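Side-chain contacts in G/U mismatch-specific DNA glycosylase (Deinococcus radiodurans, PDB 2C2Q), which belongs to the uracil-DNA glycosylase superfamily and folds as a single alpha/beta domain with a largely parallel central sheet flanked by helices: residues Val7-Leu10 and Thr11-Glu15; Ala100-Pro103 and Asp104-Arg107; Lys109-His112 and Tyr113-Arg116; Asn166-Leu170 and Glu171-Ala175; Gly177-Val180 and Arg181-Arg184. The protein carries 1 engineered substitution. All blocks are in the same frame, centred on the assembly; numbering follows the deposited sequence.

Contact 1 of 5, residues Val7-Leu10 and Thr11-Glu15; sequences VPDL and TGSGE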
loop_
_atom_site.group_PDB
_atom_site.type_symbol
_atom_site.label_atom_id
_atom_site.label_comp_id
_atom_site.label_asym_id
_atom_site.label_seq_id
_atom_site.Cartn_x
_atom_site.Cartn_y
_atom_site.Cartn_z
ATOM N N VAL A 7 -4.842 -0.893 19.320
ATOM C CA VAL A 7 -4.690 -0.719 17.822
ATOM C C VAL A 7 -5.794 0.247 17.380
ATOM O O VAL A 7 -6.906 0.158 17.904
ATOM C CB VAL A 7 -4.732 -2.101 17.036
ATOM C CG1 VAL A 7 -6.165 -2.650 16.804
ATOM C CG2 VAL A 7 -3.998 -1.995 15.702
ATOM N N PRO A 8 -5.526 1.173 16.458
ATOM C CA PRO A 8 -6.610 2.055 15.991
ATOM C C PRO A 8 -7.732 1.212 15.334
ATOM O O PRO A 8 -7.460 0.095 14.868
ATOM C CB PRO A 8 -5.927 2.950 14.958
ATOM C CG PRO A 8 -4.448 2.822 15.201
ATOM C CD PRO A 8 -4.244 1.466 15.783
ATOM N N ASP A 9 -8.978 1.691 15.348
ATOM C CA ASP A 9 -10.022 1.092 14.511
ATOM C C ASP A 9 -9.798 1.520 13.043
ATOM O O ASP A 9 -8.917 2.270 12.770
ATOM C CB ASP A 9 -11.420 1.461 14.989
ATOM C CG ASP A 9 -11.692 2.982 14.989
ATOM O OD1 ASP A 9 -11.032 3.746 14.323
ATOM O OD2 ASP A 9 -12.551 3.547 15.667
ATOM N N LEU A 10 -10.620 1.030 12.136
ATOM C CA LEU A 10 -10.361 1.256 10.713
ATOM C C LEU A 10 -10.530 2.729 10.287
ATOM O O LEU A 10 -9.991 3.147 9.235
ATOM C CB LEU A 10 -11.301 0.371 9.907
ATOM C CG LEU A 10 -11.014 -1.109 9.970
ATOM C CD1 LEU A 10 -12.097 -1.906 9.194
ATOM C CD2 LEU A 10 -9.600 -1.404 9.385
ATOM N N THR A 11 -11.293 3.500 11.074
ATOM C CA THR A 11 -11.507 4.935 10.739
ATOM C C THR A 11 -10.697 5.869 11.627
ATOM O O THR A 11 -10.819 7.086 11.532
ATOM C CB THR A 11 -13.014 5.325 10.843
ATOM O OG1 THR A 11 -13.422 5.272 12.235
ATOM C CG2 THR A 11 -13.972 4.338 10.116
ATOM N N GLY A 12 -9.887 5.311 12.526
ATOM C CA GLY A 12 -9.032 6.106 13.396
ATOM C C GLY A 12 -9.920 6.931 14.332
ATOM O O GLY A 12 -9.569 8.074 14.653
ATOM N N SER A 13 -11.038 6.338 14.740
ATOM C CA SER A 13 -12.065 6.962 15.607
ATOM C C SER A 13 -12.619 8.206 14.895
ATOM O O SER A 13 -12.687 9.292 15.489
ATOM C CB SER A 13 -11.463 7.348 16.953
ATOM O OG SER A 13 -10.848 6.229 17.557
ATOM N N GLY A 14 -12.970 8.026 13.615
ATOM C CA GLY A 14 -13.331 9.132 12.721
ATOM C C GLY A 14 -12.302 10.199 12.322
ATOM O O GLY A 14 -12.659 11.213 11.708
ATOM N N GLU A 15 -11.040 10.058 12.663
ATOM C CA GLU A 15 -10.091 11.072 12.242
ATOM C C GLU A 15 -9.556 10.777 10.828
ATOM O O GLU A 15 -9.074 11.679 10.147
ATOM C CB GLU A 15 -8.956 11.194 13.214
ATOM C CG GLU A 15 -9.460 11.588 14.614
ATOM C CD GLU A 15 -8.352 11.852 15.617
ATOM O OE1 GLU A 15 -7.135 11.788 15.286
ATOM O OE2 GLU A 15 -8.712 12.172 16.793
HETATM O O HOH W 1 -8.944 4.402 16.666
#
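The carboxylate of Asp9 reaches over the chain that follows it and takes up backbone N-H groups of Thr11 and Ser13, around a type I beta turn from Asp9 to Gly12. A short, fairly straight bond runs from Ser13 N to Asp9 OD1, 2.6 Å long at 160°, and uses the syn lone pair of OD1. Thr11 N adds a weak bond to Asp9 OD1 at 3.3 Å, which resembles that of an Asx turn. Together these two N-H groups would be expected to favour the ionised carboxylate. Asp9 CG lies between the backbone N and the carbonyl carbon (chi1 60°), which folds the acid back over its own turn.

Beneath it the turn is closed by Gly12 N and Asp9 O, 3.2 Å apart, with the donor above the carbonyl plane. A water joins the two limbs, accepting from Asp9 N and hydrogen-bonded to Ser13 OG at 2.8 Å. Farther out, the chain reverses again in a type I' turn from Gly12 to Glu15, both of whose central residues have positive phi. This surface loop precedes strand 28-32, and Pro8 leans on Arg108 and Lys109 of helix 103-113. The second turn is braced by an ST motif, in which Gly14 N donates to Thr11 OG1 over 3.1 Å at 167°.

Contact 2 of 5, residues Ala100-Pro103 and Asp104-Arg107; sequences AWRP and DELR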
loop_
_atom_site.group_PDB
_atom_site.type_symbol
_atom_site.label_atom_id
_atom_site.label_comp_id
_atom_site.label_asym_id
_atom_site.label_seq_id
_atom_site.Cartn_x
_atom_site.Cartn_y
_atom_site.Cartn_z
ATOM N N ALA A 100 2.032 14.874 9.529
ATOM C CA ALA A 100 1.154 13.976 8.767
ATOM C C ALA A 100 1.600 12.493 8.783
ATOM O O ALA A 100 0.747 11.604 8.767
ATOM C CB ALA A 100 1.055 14.449 7.286
ATOM N N TRP A 101 2.898 12.257 8.802
ATOM C CA TRP A 101 3.482 10.940 8.616
ATOM C C TRP A 101 3.465 10.180 9.928
ATOM O O TRP A 101 4.112 10.628 10.903
ATOM C CB TRP A 101 4.925 11.064 8.168
ATOM C CG TRP A 101 5.144 11.927 6.987
ATOM C CD1 TRP A 101 5.585 13.233 6.968
ATOM C CD2 TRP A 101 4.921 11.557 5.615
ATOM N NE1 TRP A 101 5.645 13.694 5.672
ATOM C CE2 TRP A 101 5.246 12.693 4.813
ATOM C CE3 TRP A 101 4.468 10.389 4.984
ATOM C CZ2 TRP A 101 5.160 12.681 3.422
ATOM C CZ3 TRP A 101 4.398 10.377 3.561
ATOM C CH2 TRP A 101 4.718 11.523 2.814
ATOM N N ARG A 102 2.785 9.025 9.952
ATOM C CA ARG A 102 2.700 8.189 11.174
ATOM C C ARG A 102 3.095 6.724 10.950
ATOM O O ARG A 102 2.243 5.821 11.087
ATOM C CB ARG A 102 1.323 8.321 11.873
ATOM C CG ARG A 102 0.916 9.765 12.241
ATOM C CD ARG A 102 1.849 10.378 13.314
ATOM N NE ARG A 102 1.873 9.452 14.457
ATOM C CZ ARG A 102 0.934 9.435 15.432
ATOM N NH1 ARG A 102 -0.078 10.316 15.425
ATOM N NH2 ARG A 102 0.988 8.522 16.394
ATOM N N PRO A 103 4.366 6.476 10.567
ATOM C CA PRO A 103 4.869 5.128 10.324
ATOM C C PRO A 103 4.758 4.249 11.610
ATOM O O PRO A 103 4.746 3.022 11.519
ATOM C CB PRO A 103 6.349 5.342 9.923
ATOM C CG PRO A 103 6.726 6.704 10.431
ATOM C CD PRO A 103 5.431 7.494 10.444
ATOM N N ASP A 104 4.668 4.908 12.765
ATOM C CA ASP A 104 4.491 4.285 14.066
ATOM C C ASP A 104 3.119 3.632 14.157
ATOM O O ASP A 104 3.041 2.461 14.472
ATOM C CB ASP A 104 4.734 5.297 15.202
ATOM C CG ASP A 104 3.797 6.512 15.154
ATOM O OD1 ASP A 104 3.687 7.148 14.061
ATOM O OD2 ASP A 104 3.134 6.912 16.149
ATOM N N GLU A 105 2.063 4.361 13.781
ATOM C CA GLU A 105 0.718 3.774 13.665
ATOM C C GLU A 105 0.651 2.667 12.619
ATOM O O GLU A 105 -0.036 1.669 12.821
ATOM C CB GLU A 105 -0.321 4.858 13.381
ATOM C CG GLU A 105 -0.561 5.793 14.562
ATOM C CD GLU A 105 -1.682 6.767 14.336
ATOM O OE1 GLU A 105 -1.857 7.270 13.195
ATOM O OE2 GLU A 105 -2.401 7.037 15.321
ATOM N N LEU A 106 1.374 2.827 11.508
ATOM C CA LEU A 106 1.446 1.767 10.498
ATOM C C LEU A 106 2.054 0.510 11.142
ATOM O O LEU A 106 1.545 -0.573 10.988
ATOM C CB LEU A 106 2.323 2.203 9.309
ATOM C CG LEU A 106 2.665 1.168 8.237
ATOM C CD1 LEU A 106 1.388 0.524 7.669
ATOM C CD2 LEU A 106 3.491 1.890 7.150
ATOM N N ARG A 107 3.173 0.697 11.833
ATOM C CA ARG A 107 3.881 -0.457 12.395
ATOM C C ARG A 107 3.019 -1.190 13.389
ATOM O O ARG A 107 2.998 -2.408 13.374
ATOM C CB ARG A 107 5.182 0.004 12.998
ATOM C CG ARG A 107 6.324 0.128 11.972
ATOM C CD ARG A 107 7.603 0.751 12.616
ATOM N NE ARG A 107 8.701 1.008 11.668
ATOM C CZ ARG A 107 9.575 0.103 11.234
ATOM N NH1 ARG A 107 9.500 -1.175 11.631
ATOM N NH2 ARG A 107 10.529 0.465 10.366
#
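Arg102 holds Asp104 in a side-on salt bridge at the N-cap position of helix 103-113, with Pro103 as first helical residue. Of the charged contacts, the closest joins Arg102 NH2 to Asp104 OD2 at 2.7 Å and 167°, while Arg102 NE meets Asp104 OD1 at 3.0 Å. Both oxygens use their syn lone pairs, and the two flat groups are nearly coplanar, 20° apart. Bends at chi2 and chi3 of Arg102 curl the guanidinium back to the helix start. Glu105 extends its carboxylate over one guanidinium face, a long, charge-only contact of 3.9 Å between Arg102 NH2 and Glu105 OE2; its OE1 has a salt bridge to Arg88.

Among backbone bonds, Leu106 N donates to Arg102 O at 3.1 Å, and Arg107 N to Pro103 O at 2.8 Å, the first i to i+4 bonds of the helix. Pro103 and Leu106 also touch Thr129 of helix 123-130. Along the helix, the aliphatic stem of Arg107 passes Pro103 O, with CG 3.3 Å from that oxygen.

Contact 3 of 5, residues Lys109-His112 and Tyr113-Arg116; sequences KVEH and YRPR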
loop_
_atom_site.group_PDB
_atom_site.type_symbol
_atom_site.label_atom_id
_atom_site.label_comp_id
_atom_site.label_asym_id
_atom_site.label_seq_id
_atom_site.Cartn_x
_atom_site.Cartn_y
_atom_site.Cartn_z
ATOM N N LYS A 109 -0.287 -1.424 13.335
ATOM C CA LYS A 109 -1.222 -2.161 12.545
ATOM C C LYS A 109 -0.589 -3.452 11.961
ATOM O O LYS A 109 -1.230 -4.458 11.874
ATOM C CB LYS A 109 -1.777 -1.260 11.426
ATOM C CG LYS A 109 -2.650 -0.107 11.948
ATOM C CD LYS A 109 -2.862 0.946 10.837
ATOM C CE LYS A 109 -3.413 2.188 11.418
ATOM N NZ LYS A 109 -3.546 3.296 10.366
ATOM N N VAL A 110 0.637 -3.357 11.449
ATOM C CA VAL A 110 1.266 -4.491 10.818
ATOM C C VAL A 110 1.471 -5.609 11.859
ATOM O O VAL A 110 1.288 -6.775 11.553
ATOM C CB VAL A 110 2.579 -4.094 10.177
ATOM C CG1 VAL A 110 3.321 -5.318 9.665
ATOM C CG2 VAL A 110 2.301 -3.163 8.985
ATOM N N GLU A 111 1.824 -5.189 13.059
ATOM C CA GLU A 111 2.105 -6.109 14.183
ATOM C C GLU A 111 0.817 -6.807 14.585
ATOM O O GLU A 111 0.819 -7.979 14.933
ATOM C CB GLU A 111 2.654 -5.335 15.383
ATOM C CG GLU A 111 2.760 -6.191 16.669
ATOM C CD GLU A 111 3.506 -7.517 16.478
ATOM O OE1 GLU A 111 4.520 -7.556 15.730
ATOM O OE2 GLU A 111 3.089 -8.544 17.084
ATOM N N HIS A 112 -0.264 -6.036 14.599
ATOM C CA HIS A 112 -1.572 -6.557 14.940
ATOM C C HIS A 112 -2.136 -7.502 13.884
ATOM O O HIS A 112 -2.483 -8.661 14.181
ATOM C CB HIS A 112 -2.547 -5.408 15.283
ATOM C CG HIS A 112 -3.925 -5.899 15.576
ATOM N ND1 HIS A 112 -4.274 -6.451 16.800
ATOM C CD2 HIS A 112 -5.011 -6.031 14.784
ATOM C CE1 HIS A 112 -5.532 -6.855 16.751
ATOM N NE2 HIS A 112 -6.003 -6.597 15.544
ATOM N N TYR A 113 -2.211 -7.061 12.623
ATOM C CA TYR A 113 -2.866 -7.833 11.564
ATOM C C TYR A 113 -1.966 -8.876 10.875
ATOM O O TYR A 113 -2.481 -9.786 10.223
ATOM C CB TYR A 113 -3.370 -6.845 10.515
ATOM C CG TYR A 113 -4.476 -5.977 11.029
ATOM C CD1 TYR A 113 -5.745 -6.543 11.278
ATOM C CD2 TYR A 113 -4.292 -4.595 11.239
ATOM C CE1 TYR A 113 -6.789 -5.740 11.758
ATOM C CE2 TYR A 113 -5.335 -3.804 11.711
ATOM C CZ TYR A 113 -6.560 -4.378 11.948
ATOM O OH TYR A 113 -7.635 -3.629 12.413
ATOM N N ARG A 114 -0.639 -8.706 10.990
ATOM C CA ARG A 114 0.276 -9.727 10.443
ATOM C C ARG A 114 -0.001 -10.137 8.974
ATOM O O ARG A 114 -0.059 -11.322 8.638
ATOM C CB ARG A 114 0.250 -10.985 11.348
ATOM C CG ARG A 114 0.694 -10.733 12.769
ATOM C CD ARG A 114 2.105 -10.199 12.897
ATOM N NE ARG A 114 2.527 -10.062 14.291
ATOM C CZ ARG A 114 2.958 -11.083 15.060
ATOM N NH1 ARG A 114 3.039 -12.313 14.578
ATOM N NH2 ARG A 114 3.304 -10.871 16.328
ATOM N N PRO A 115 -0.126 -9.178 8.044
ATOM C CA PRO A 115 -0.287 -9.565 6.624
ATOM C C PRO A 115 0.983 -10.298 6.122
ATOM O O PRO A 115 2.063 -10.076 6.706
ATOM C CB PRO A 115 -0.431 -8.210 5.915
ATOM C CG PRO A 115 0.339 -7.257 6.809
ATOM C CD PRO A 115 0.023 -7.727 8.238
ATOM N N ARG A 116 0.867 -11.121 5.081
ATOM C CA ARG A 116 2.066 -11.860 4.584
ATOM C C ARG A 116 3.070 -10.897 3.927
ATOM O O ARG A 116 4.291 -11.124 4.007
ATOM C CB ARG A 116 1.675 -12.980 3.621
ATOM C CG ARG A 116 0.871 -14.177 4.284
ATOM C CD ARG A 116 1.474 -14.736 5.588
ATOM N NE ARG A 116 2.902 -14.958 5.493
ATOM C CZ ARG A 116 3.468 -16.023 4.909
ATOM N NH1 ARG A 116 2.699 -16.999 4.380
ATOM N NH2 ARG A 116 4.805 -16.081 4.832
#
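At the C-terminal end of helix 103-113, Tyr113 ends the helix and Arg114 leaves it, its side chain returning to the last turn. Tyr113 N donates to Lys109 O at 2.9 Å, and Arg114 N to Val110 O at 2.8 Å. Neighbouring in sequence, His112 and Tyr113 make a T-shaped pair: the imidazole points its CD2 edge at the centre of the phenol face, with the ring centroids 4.6 Å apart and the planes at 88°. His112 CG stands anti to the backbone N (chi1 177°), a torsion that carries the imidazole over the Tyr113 face. Tyr113 CD2 also comes 3.1 Å from Lys109 O.

Arg114 has positive phi, and the chain then runs through Pro115 into strand 117-120 of the central sheet. On the outer side, the side chains of Arg114 and Glu111 lie alongside each other, pointing the same way. Arg114 NH2 reaches Glu111 OE2 at a very short 2.5 Å, nearly straight at 171°. Arg114 NE adds a weak bond to Glu111 O at 2.8 Å, so one arginine engages both the carboxylate and a main-chain carbonyl of the final turn. On the inner side, Val110 CG1 packs at 4.3 Å against Pro115 CD, and the Lys109 ammonium leaves the contact for Asp20 and Tyr16.

Contact 4 of 5, residues Asn166-Leu170 and Glu171-Ala175; sequences NHFRL and EPWQA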
loop_
_atom_site.group_PDB
_atom_site.type_symbol
_atom_site.label_atom_id
_atom_site.label_comp_id
_atom_site.label_asym_id
_atom_site.label_seq_id
_atom_site.Cartn_x
_atom_site.Cartn_y
_atom_site.Cartn_z
ATOM N N ASN A 166 6.925 8.103 -16.709
ATOM C CA ASN A 166 8.289 8.264 -16.223
ATOM C C ASN A 166 9.070 7.001 -15.811
ATOM O O ASN A 166 9.487 6.142 -16.644
ATOM C CB ASN A 166 8.093 9.155 -14.966
ATOM C CG ASN A 166 9.288 10.009 -14.587
ATOM O OD1 ASN A 166 9.464 10.300 -13.385
ATOM N ND2 ASN A 166 10.092 10.461 -15.582
ATOM N N HIS A 167 9.255 6.961 -14.490
ATOM C CA HIS A 167 10.042 5.995 -13.745
ATOM C C HIS A 167 9.250 4.726 -13.430
ATOM O O HIS A 167 9.781 3.765 -12.871
ATOM C CB HIS A 167 10.456 6.630 -12.432
ATOM C CG HIS A 167 11.455 7.729 -12.579
ATOM N ND1 HIS A 167 11.371 8.910 -11.869
ATOM C CD2 HIS A 167 12.568 7.825 -13.349
ATOM C CE1 HIS A 167 12.391 9.688 -12.199
ATOM N NE2 HIS A 167 13.134 9.050 -13.091
ATOM N N PHE A 168 7.983 4.723 -13.809
ATOM C CA PHE A 168 7.148 3.587 -13.557
ATOM C C PHE A 168 7.712 2.338 -14.244
ATOM O O PHE A 168 8.199 2.414 -15.385
ATOM C CB PHE A 168 5.723 3.863 -14.039
ATOM C CG PHE A 168 4.815 2.732 -13.799
ATOM C CD1 PHE A 168 4.435 2.408 -12.474
ATOM C CD2 PHE A 168 4.367 1.942 -14.848
ATOM C CE1 PHE A 168 3.617 1.327 -12.241
ATOM C CE2 PHE A 168 3.529 0.845 -14.632
ATOM C CZ PHE A 168 3.138 0.532 -13.306
ATOM N N ARG A 169 7.695 1.203 -13.542
ATOM C CA ARG A 169 8.124 -0.066 -14.150
ATOM C C ARG A 169 7.200 -1.154 -13.655
ATOM O O ARG A 169 6.930 -1.206 -12.456
ATOM C CB ARG A 169 9.542 -0.439 -13.734
ATOM C CG ARG A 169 10.648 0.398 -14.391
ATOM C CD ARG A 169 10.690 0.258 -15.905
ATOM N NE ARG A 169 11.781 1.080 -16.457
ATOM C CZ ARG A 169 11.760 2.412 -16.648
ATOM N NH1 ARG A 169 10.714 3.169 -16.299
ATOM N NH2 ARG A 169 12.841 2.996 -17.194
ATOM N N LEU A 170 6.763 -2.025 -14.559
ATOM C CA LEU A 170 5.817 -3.088 -14.205
ATOM C C LEU A 170 6.498 -4.236 -13.504
ATOM O O LEU A 170 5.856 -4.980 -12.736
ATOM C CB LEU A 170 5.046 -3.583 -15.427
ATOM C CG LEU A 170 3.817 -2.815 -15.910
ATOM C CD1 LEU A 170 3.383 -3.197 -17.341
ATOM C CD2 LEU A 170 2.620 -3.089 -14.897
ATOM N N GLU A 171 7.793 -4.440 -13.773
ATOM C CA GLU A 171 8.449 -5.636 -13.234
ATOM C C GLU A 171 8.167 -5.860 -11.732
ATOM O O GLU A 171 7.791 -6.982 -11.378
ATOM C CB GLU A 171 9.969 -5.641 -13.456
ATOM C CG GLU A 171 10.582 -7.015 -13.195
ATOM C CD GLU A 171 12.066 -7.052 -13.551
ATOM O OE1 GLU A 171 12.689 -5.953 -13.675
ATOM O OE2 GLU A 171 12.612 -8.179 -13.680
ATOM N N PRO A 172 8.385 -4.847 -10.865
ATOM C CA PRO A 172 8.201 -5.062 -9.411
ATOM C C PRO A 172 6.758 -5.444 -9.032
ATOM O O PRO A 172 6.573 -6.335 -8.150
ATOM C CB PRO A 172 8.640 -3.717 -8.801
ATOM C CG PRO A 172 9.588 -3.129 -9.881
ATOM C CD PRO A 172 8.892 -3.471 -11.125
ATOM N N TRP A 173 5.783 -4.839 -9.713
ATOM C CA TRP A 173 4.353 -5.103 -9.534
ATOM C C TRP A 173 3.972 -6.529 -10.047
ATOM O O TRP A 173 3.137 -7.222 -9.492
ATOM C CB TRP A 173 3.496 -4.053 -10.287
ATOM C CG TRP A 173 3.541 -2.706 -9.683
ATOM C CD1 TRP A 173 4.451 -1.698 -9.918
ATOM C CD2 TRP A 173 2.617 -2.192 -8.703
ATOM N NE1 TRP A 173 4.168 -0.593 -9.133
ATOM C CE2 TRP A 173 3.027 -0.848 -8.403
ATOM C CE3 TRP A 173 1.461 -2.717 -8.074
ATOM C CZ2 TRP A 173 2.366 -0.041 -7.445
ATOM C CZ3 TRP A 173 0.779 -1.886 -7.111
ATOM C CH2 TRP A 173 1.233 -0.571 -6.833
ATOM N N GLN A 174 4.535 -6.941 -11.188
ATOM C CA GLN A 174 4.226 -8.257 -11.666
ATOM C C GLN A 174 4.864 -9.321 -10.762
ATOM O O GLN A 174 4.245 -10.379 -10.520
ATOM C CB GLN A 174 4.766 -8.437 -13.093
ATOM C CG GLN A 174 4.403 -9.777 -13.643
ATOM C CD GLN A 174 2.945 -9.959 -13.914
ATOM O OE1 GLN A 174 2.314 -9.176 -14.637
ATOM N NE2 GLN A 174 2.383 -11.016 -13.343
ATOM N N ALA A 175 6.076 -9.061 -10.273
ATOM C CA ALA A 175 6.769 -9.995 -9.364
ATOM C C ALA A 175 5.955 -10.152 -8.061
ATOM O O ALA A 175 5.926 -11.225 -7.412
ATOM C CB ALA A 175 8.161 -9.495 -9.044
#
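Phe168 and Trp173 meet where the loop 166-170 enters helix 171-188, and they form the close-packed part of this contact. Phe168 CE1 approaches Trp173 NE1 at 3.7 Å and Trp173 CD1 at 3.9 Å. The ring planes are 42° apart, an oblique pairing, while the side chains themselves cross at about a right angle. Phe168 CG stands anti to the backbone N (chi1 -180°), which carries the ring forward to the five-membered ring of the tryptophan. The carbonyl oxygen of Arg169 lies in the indole plane at its edge, 3.6 Å from Trp173 CD1, and the same oxygen is 3.3 Å from Pro172 CD. Thr56 of helix 53-59 touches both aromatic residues, and the indole NE1 donates to Pro158 O.

The other side is looser and more exposed. Here Arg169 turns back along the loop: its NH1 donates to Phe168 O at 2.8 Å and to Asn166 O at 3.2 Å, both oxygens lying near the guanidinium plane. Between the two sides, Gln174 N donates to Leu170 O at 2.8 Å and 163°, the first turn of the helix. Pro172, with no N-H to give, fits this first turn at no cost in hydrogen bonds. The buried indole N-H is thus satisfied by a main-chain carbonyl, whereas Arg169 NH1 is hydrogen-bonded to two main-chain carbonyls of the loop.

Contact 5 of 5, residues Gly177-Val180 and Arg181-Arg184; sequences GDRV and RELR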
loop_
_atom_site.group_PDB
_atom_site.type_symbol
_atom_site.label_atom_id
_atom_site.label_comp_id
_atom_site.label_asym_id
_atom_site.label_seq_id
_atom_site.Cartn_x
_atom_site.Cartn_y
_atom_site.Cartn_z
ATOM N N GLY A 177 2.663 -9.649 -7.866
ATOM C CA GLY A 177 1.488 -10.415 -8.320
ATOM C C GLY A 177 1.777 -11.931 -8.284
ATOM O O GLY A 177 0.945 -12.740 -7.841
ATOM N N ASP A 178 2.949 -12.286 -8.756
ATOM C CA ASP A 178 3.372 -13.692 -8.858
ATOM C C ASP A 178 3.566 -14.256 -7.474
ATOM O O ASP A 178 3.173 -15.411 -7.211
ATOM C CB ASP A 178 4.734 -13.712 -9.523
ATOM C CG ASP A 178 4.646 -13.484 -11.015
ATOM O OD1 ASP A 178 3.514 -13.475 -11.614
ATOM O OD2 ASP A 178 5.692 -13.326 -11.645
ATOM N N ARG A 179 4.216 -13.460 -6.626
ATOM C CA ARG A 179 4.454 -13.800 -5.207
ATOM C C ARG A 179 3.161 -14.015 -4.399
ATOM O O ARG A 179 3.084 -14.950 -3.577
ATOM C CB ARG A 179 5.312 -12.754 -4.519
ATOM C CG ARG A 179 5.615 -13.104 -3.047
ATOM C CD ARG A 179 6.414 -14.413 -2.889
ATOM N NE ARG A 179 6.707 -14.683 -1.501
ATOM C CZ ARG A 179 6.694 -15.911 -0.965
ATOM N NH1 ARG A 179 6.433 -16.976 -1.723
ATOM N NH2 ARG A 179 6.951 -16.056 0.327
ATOM N N VAL A 180 2.158 -13.170 -4.645
ATOM C CA VAL A 180 0.843 -13.331 -4.029
ATOM C C VAL A 180 0.161 -14.621 -4.536
ATOM O O VAL A 180 -0.376 -15.417 -3.732
ATOM C CB VAL A 180 -0.048 -12.060 -4.244
ATOM C CG1 VAL A 180 -1.524 -12.342 -3.928
ATOM C CG2 VAL A 180 0.499 -10.937 -3.419
ATOM N N ARG A 181 0.186 -14.823 -5.861
ATOM C CA ARG A 181 -0.288 -16.078 -6.469
ATOM C C ARG A 181 0.385 -17.306 -5.828
ATOM O O ARG A 181 -0.267 -18.288 -5.495
ATOM C CB ARG A 181 0.072 -16.016 -7.953
ATOM C CG ARG A 181 -0.615 -16.980 -8.891
ATOM C CD ARG A 181 -0.608 -16.413 -10.360
ATOM N NE ARG A 181 -1.237 -15.080 -10.392
ATOM C CZ ARG A 181 -0.633 -13.899 -10.680
ATOM N NH1 ARG A 181 0.662 -13.806 -11.031
ATOM N NH2 ARG A 181 -1.353 -12.780 -10.622
ATOM N N GLU A 182 1.695 -17.226 -5.664
ATOM C CA GLU A 182 2.514 -18.302 -5.092
ATOM C C GLU A 182 2.144 -18.580 -3.624
ATOM O O GLU A 182 2.114 -19.726 -3.170
ATOM C CB GLU A 182 3.951 -17.838 -5.158
ATOM C CG GLU A 182 4.994 -18.721 -4.520
ATOM C CD GLU A 182 6.411 -18.228 -4.782
ATOM O OE1 GLU A 182 7.226 -19.013 -5.340
ATOM O OE2 GLU A 182 6.755 -17.079 -4.433
ATOM N N LEU A 183 1.896 -17.520 -2.866
ATOM C CA LEU A 183 1.497 -17.699 -1.465
ATOM C C LEU A 183 0.101 -18.297 -1.367
ATOM O O LEU A 183 -0.109 -19.242 -0.605
ATOM C CB LEU A 183 1.557 -16.366 -0.714
ATOM C CG LEU A 183 2.938 -15.954 -0.245
ATOM C CD1 LEU A 183 2.933 -14.456 0.134
ATOM C CD2 LEU A 183 3.460 -16.845 0.917
ATOM N N ARG A 184 -0.855 -17.732 -2.096
ATOM C CA ARG A 184 -2.243 -18.168 -2.049
ATOM C C ARG A 184 -2.341 -19.595 -2.613
ATOM O O ARG A 184 -3.234 -20.348 -2.248
ATOM C CB ARG A 184 -3.169 -17.167 -2.775
ATOM C CG ARG A 184 -3.195 -15.777 -2.098
ATOM C CD ARG A 184 -4.170 -14.779 -2.708
ATOM N NE ARG A 184 -5.568 -15.110 -2.455
ATOM C CZ ARG A 184 -6.181 -15.035 -1.261
ATOM N NH1 ARG A 184 -5.517 -14.670 -0.140
ATOM N NH2 ARG A 184 -7.473 -15.347 -1.190
#
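Arg181 folds back along its helix to Asp178: Arg181 NH1 and Asp178 OD1 form a salt bridge at 2.9 Å, the oxygen at the guanidinium edge and near its plane. The bend at chi3 (-56°) of Arg181 also lays one guanidinium face over Gly177 O, with Arg181 CZ 3.4 Å from Gly177 O. Its NH2 bonds to the carbonyls of Val60 and Gly61, and Asp178 OD1 has a second partner in Gln174 NE2.

Glu182 comes next and pairs with Arg179 three residues back. Arg179 NH1 donates to Glu182 OE2 at 2.7 Å and 149°, but it meets the oxygen from above the carboxylate plane, and the two flat groups stand 83° apart. Arg179 NE turns to another acid, Glu153, so this arginine is shared by two carboxylates. Both salt bridges follow the i to i+3 spacing on the long C-terminal helix 171-188, whose inner face packs on strand 117-120 through contacts of Arg179, Val180 and Leu183 with Ile117.

Leu183 then sets its branched end over one face of the Arg179 guanidinium, CG centred above it and Leu183 CD2 3.6 Å from Arg179 NH2. Last, Arg184 runs beside Val180, pointing the same way, with Arg184 CD 3.8 Å from Val180 CG1; its NH1 goes on to Thr27 OG1. The helical backbone bonding continues with Arg184 N donating to Val180 O at 2.9 Å.

How the contacts relate
Contact 1 is a surface loop held by a carboxylate and backbone N-H groups, whereas the other four are partly buried and built on helices. Contacts 2 and 3 mark the two ends of helix 103-113, each with an arginine-carboxylate bridge, but contact 3 adds an aromatic pair. Contacts 4 and 5 share helix 171-188: the first is aromatic at the helix start, the second mainly charged farther along. Contact 1 packs on contact 3 through Val7 and His112, and Arg116 of contact 3 touches Leu183 of contact 5. Contacts 1 and 4 lie on opposite sides of the chain's centre, about 32 Å apart between centres.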